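Local coordinates for D-glycero-beta-D-manno-heptose-1,7-bisphosphate 7-phosphatase (Mesorhizobium loti, PDB 2O2X), which removes the phosphate at C-7 of D-glycero-beta-D-manno-heptose 1,7-bisphosphate, leaving the 1-phosphate, with magnesium as cofactor, at residues L36-T41 and V75-N80. Sequence-based numbering, arbitrary orientation.
Sequences LDRDGT and VVVVTN
Asp37 OD1 is gripped from several directions: one water links it to Thr79 OG1, lying 2.6 Å from each of these two oxygens, a second water ties it to the backbone N of Asn80, and Lys137 forms a salt bridge to it. This is the DxD loop of a HAD-fold phosphatase, where Asp37 is by similarity the nucleophile and magnesium ligand, Asp39 the proton donor and Thr79 a stabiliser of the phosphoryl group. CG of Asp37 lies anti to the backbone N (chi1 -173°), which brings OD1 to the backbone at Val78 and Thr79, near the C-terminal end of strand 75-80, 3.5 Å from Val78 O; Lys137 NZ binds both of these acceptors.

Before the loop departs, Leu36 pairs in parallel with Val77: its N donates to Val76 O at 2.9 Å, and its O receives Val78 N at the same length, both with N-H...O angles of 164°. Leu36 CD1 packs on Val75 CG1 at 3.6 Å, on the side of helix 62-71. Farther along, CB of Arg38 lies against Val77 CG1 and near Thr79 CB, while Phe94 and Val97 of helix 91-107 also touch this side chain. A bend at chi3 (73°) brings the guanidinium back edge-on to Asp39, and NH1 reaches Asn98. An alanine here has no guanidinium, and the Asp39 carboxylate would probably turn more easily, though still held by Asn43 at OD1 and Gln81 at OD2. Gln81 NE2 also bonds Thr79 OG1, and a third water lies between Asp39 OD2 and Asn80 O. Arg38 NH2 closes its salt bridge on the syn side of Asp39 OD1 at 2.8 Å.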
ATOM      1  N   LEU A  36       1.343   0.252   2.363  1.00  6.46           N
ATOM      2  CA  LEU A  36       0.855  -1.114   2.327  1.00  7.46           C
ATOM      3  C   LEU A  36       0.389  -1.464   0.940  1.00  8.43           C
ATOM      4  O   LEU A  36      -0.423  -0.761   0.344  1.00  8.15           O
ATOM      5  CB  LEU A  36      -0.350  -1.292   3.265  1.00  8.85           C
ATOM      6  CG  LEU A  36      -0.107  -0.989   4.755  1.00  6.36           C
ATOM      7  CD1 LEU A  36      -1.405  -1.124   5.554  1.00  9.42           C
ATOM      8  CD2 LEU A  36       0.981  -1.894   5.318  1.00  8.97           C
ATOM      9  N   ASP A  37       0.824  -2.596   0.428  1.00  6.36           N
ATOM     10  CA  ASP A  37       0.122  -3.203  -0.704  1.00  6.82           C
ATOM     11  C   ASP A  37      -1.280  -3.648  -0.199  1.00  7.95           C
ATOM     12  O   ASP A  37      -1.519  -3.727   1.018  1.00  8.56           O
ATOM     13  CB  ASP A  37       0.938  -4.397  -1.230  1.00  8.14           C
ATOM     14  CG  ASP A  37       0.370  -4.984  -2.533  1.00 10.98           C
ATOM     15  OD1 ASP A  37      -0.347  -4.322  -3.282  1.00 11.56           O
ATOM     16  OD2 ASP A  37       0.698  -6.142  -2.821  1.00 30.60           O
ATOM     17  N   ARG A  38      -2.224  -3.918  -1.114  1.00  7.81           N
ATOM     18  CA  ARG A  38      -3.560  -4.312  -0.722  1.00  7.57           C
ATOM     19  C   ARG A  38      -3.752  -5.842  -0.849  1.00  8.79           C
ATOM     20  O   ARG A  38      -3.820  -6.535   0.171  1.00  9.01           O
ATOM     21  CB  ARG A  38      -4.633  -3.515  -1.463  1.00  7.49           C
ATOM     22  CG  ARG A  38      -5.952  -3.487  -0.679  1.00  8.59           C
ATOM     23  CD  ARG A  38      -7.147  -3.121  -1.551  1.00  8.90           C
ATOM     24  NE  ARG A  38      -7.482  -4.237  -2.420  1.00  9.39           N
ATOM     25  CZ  ARG A  38      -8.242  -4.152  -3.505  1.00 11.29           C
ATOM     26  NH1 ARG A  38      -8.782  -2.994  -3.868  1.00 11.05           N
ATOM     27  NH2 ARG A  38      -8.440  -5.231  -4.228  1.00 11.26           N
ATOM     28  N   ASP A  39      -3.842  -6.369  -2.065  1.00  7.91           N
ATOM     29  CA  ASP A  39      -4.140  -7.779  -2.280  1.00 10.32           C
ATOM     30  C   ASP A  39      -2.942  -8.633  -1.883  1.00  9.30           C
ATOM     31  O   ASP A  39      -1.872  -8.529  -2.501  1.00 11.01           O
ATOM     32  CB  ASP A  39      -4.498  -8.013  -3.747  1.00 10.38           C
ATOM     33  CG  ASP A  39      -5.714  -7.210  -4.199  1.00 12.51           C
ATOM     34  OD1 ASP A  39      -6.776  -7.323  -3.572  1.00 12.81           O
ATOM     35  OD2 ASP A  39      -5.593  -6.510  -5.227  1.00 15.01           O
ATOM     36  N   GLY A  40      -3.136  -9.510  -0.897  1.00 10.05           N
ATOM     37  CA  GLY A  40      -2.049 -10.297  -0.323  1.00 10.07           C
ATOM     38  C   GLY A  40      -1.434  -9.736   0.952  1.00  9.93           C
ATOM     39  O   GLY A  40      -0.608 -10.396   1.616  1.00 10.03           O
ATOM     40  N   THR A  41      -1.863  -8.538   1.355  1.00  9.33           N
ATOM     41  CA  THR A  41      -1.290  -7.835   2.494  1.00  8.64           C
ATOM     42  C   THR A  41      -2.408  -7.432   3.447  1.00  9.34           C
ATOM     43  O   THR A  41      -2.500  -7.972   4.556  1.00  8.84           O
ATOM     44  CB  THR A  41      -0.422  -6.636   2.033  1.00  9.05           C
ATOM     45  OG1 THR A  41       0.688  -7.128   1.286  1.00 11.62           O
ATOM     46  CG2 THR A  41       0.122  -5.831   3.198  1.00  8.91           C
ATOM     47  N   VAL A  75      -1.277   6.000   6.801  1.00  7.27           N
ATOM     48  CA  VAL A  75      -1.264   4.696   6.158  1.00  8.18           C
ATOM     49  C   VAL A  75      -1.702   4.858   4.719  1.00  8.06           C
ATOM     50  O   VAL A  75      -2.788   5.357   4.435  1.00  7.83           O
ATOM     51  CB  VAL A  75      -2.155   3.701   6.911  1.00  7.98           C
ATOM     52  CG1 VAL A  75      -2.192   2.365   6.178  1.00  9.17           C
ATOM     53  CG2 VAL A  75      -1.691   3.528   8.391  1.00  9.91           C
ATOM     54  N   VAL A  76      -0.820   4.483   3.797  1.00  8.30           N
ATOM     55  CA  VAL A  76      -1.002   4.720   2.378  1.00  7.24           C
ATOM     56  C   VAL A  76      -1.034   3.401   1.631  1.00  7.02           C
ATOM     57  O   VAL A  76      -0.067   2.638   1.646  1.00  8.19           O
ATOM     58  CB  VAL A  76       0.102   5.627   1.795  1.00  7.71           C
ATOM     59  CG1 VAL A  76      -0.112   5.861   0.321  1.00  9.72           C
ATOM     60  CG2 VAL A  76       0.170   6.966   2.562  1.00  7.82           C
ATOM     61  N   VAL A  77      -2.179   3.121   0.996  1.00  7.55           N
ATOM     62  CA  VAL A  77      -2.346   1.890   0.206  1.00  7.48           C
ATOM     63  C   VAL A  77      -1.815   2.163  -1.183  1.00  7.84           C
ATOM     64  O   VAL A  77      -2.213   3.143  -1.805  1.00  8.09           O
ATOM     65  CB  VAL A  77      -3.809   1.453   0.154  1.00  8.13           C
ATOM     66  CG1 VAL A  77      -3.960   0.199  -0.736  1.00  9.59           C
ATOM     67  CG2 VAL A  77      -4.338   1.171   1.574  1.00  8.98           C
ATOM     68  N   VAL A  78      -0.922   1.318  -1.672  1.00  7.57           N
ATOM     69  CA  VAL A  78      -0.335   1.465  -3.027  1.00  6.94           C
ATOM     70  C   VAL A  78      -0.502   0.113  -3.720  1.00 10.46           C
ATOM     71  O   VAL A  78       0.079  -0.893  -3.315  1.00  9.62           O
ATOM     72  CB  VAL A  78       1.149   1.930  -3.028  1.00  7.98           C
ATOM     73  CG1 VAL A  78       1.225   3.374  -2.643  1.00  9.29           C
ATOM     74  CG2 VAL A  78       2.023   1.073  -2.091  1.00  9.59           C
ATOM     75  N   THR A  79      -1.354   0.065  -4.736  1.00  6.67           N
ATOM     76  CA  THR A  79      -1.795  -1.235  -5.288  1.00  6.75           C
ATOM     77  C   THR A  79      -1.751  -1.213  -6.810  1.00  8.06           C
ATOM     78  O   THR A  79      -2.267  -0.290  -7.435  1.00  8.38           O
ATOM     79  CB  THR A  79      -3.211  -1.633  -4.776  1.00  9.79           C
ATOM     80  OG1 THR A  79      -3.661  -2.839  -5.400  1.00  9.77           O
ATOM     81  CG2 THR A  79      -4.255  -0.578  -5.023  1.00  9.28           C
ATOM     82  N   ASN A  80      -1.163  -2.250  -7.404  1.00  7.83           N
ATOM     83  CA  ASN A  80      -1.276  -2.494  -8.832  1.00  6.66           C
ATOM     84  C   ASN A  80      -2.572  -3.284  -9.058  1.00  9.43           C
ATOM     85  O   ASN A  80      -2.856  -4.279  -8.396  1.00 11.70           O
ATOM     86  CB  ASN A  80      -0.140  -3.357  -9.389  1.00  6.55           C
ATOM     87  CG  ASN A  80       1.246  -2.664  -9.446  1.00  9.33           C
ATOM     88  OD1 ASN A  80       1.379  -1.445  -9.299  1.00  8.25           O
ATOM     89  ND2 ASN A  80       2.292  -3.468  -9.719  1.00 10.00           N
TER
HETATM   90  O   HOH W   1       0.195  -4.641  -6.219  1.00 12.16           O
HETATM   91  O   HOH W   2      -2.667  -5.025  -4.331  1.00 14.06           O
HETATM   92  O   HOH W   3      -3.256  -6.311  -6.632  1.00 19.40           O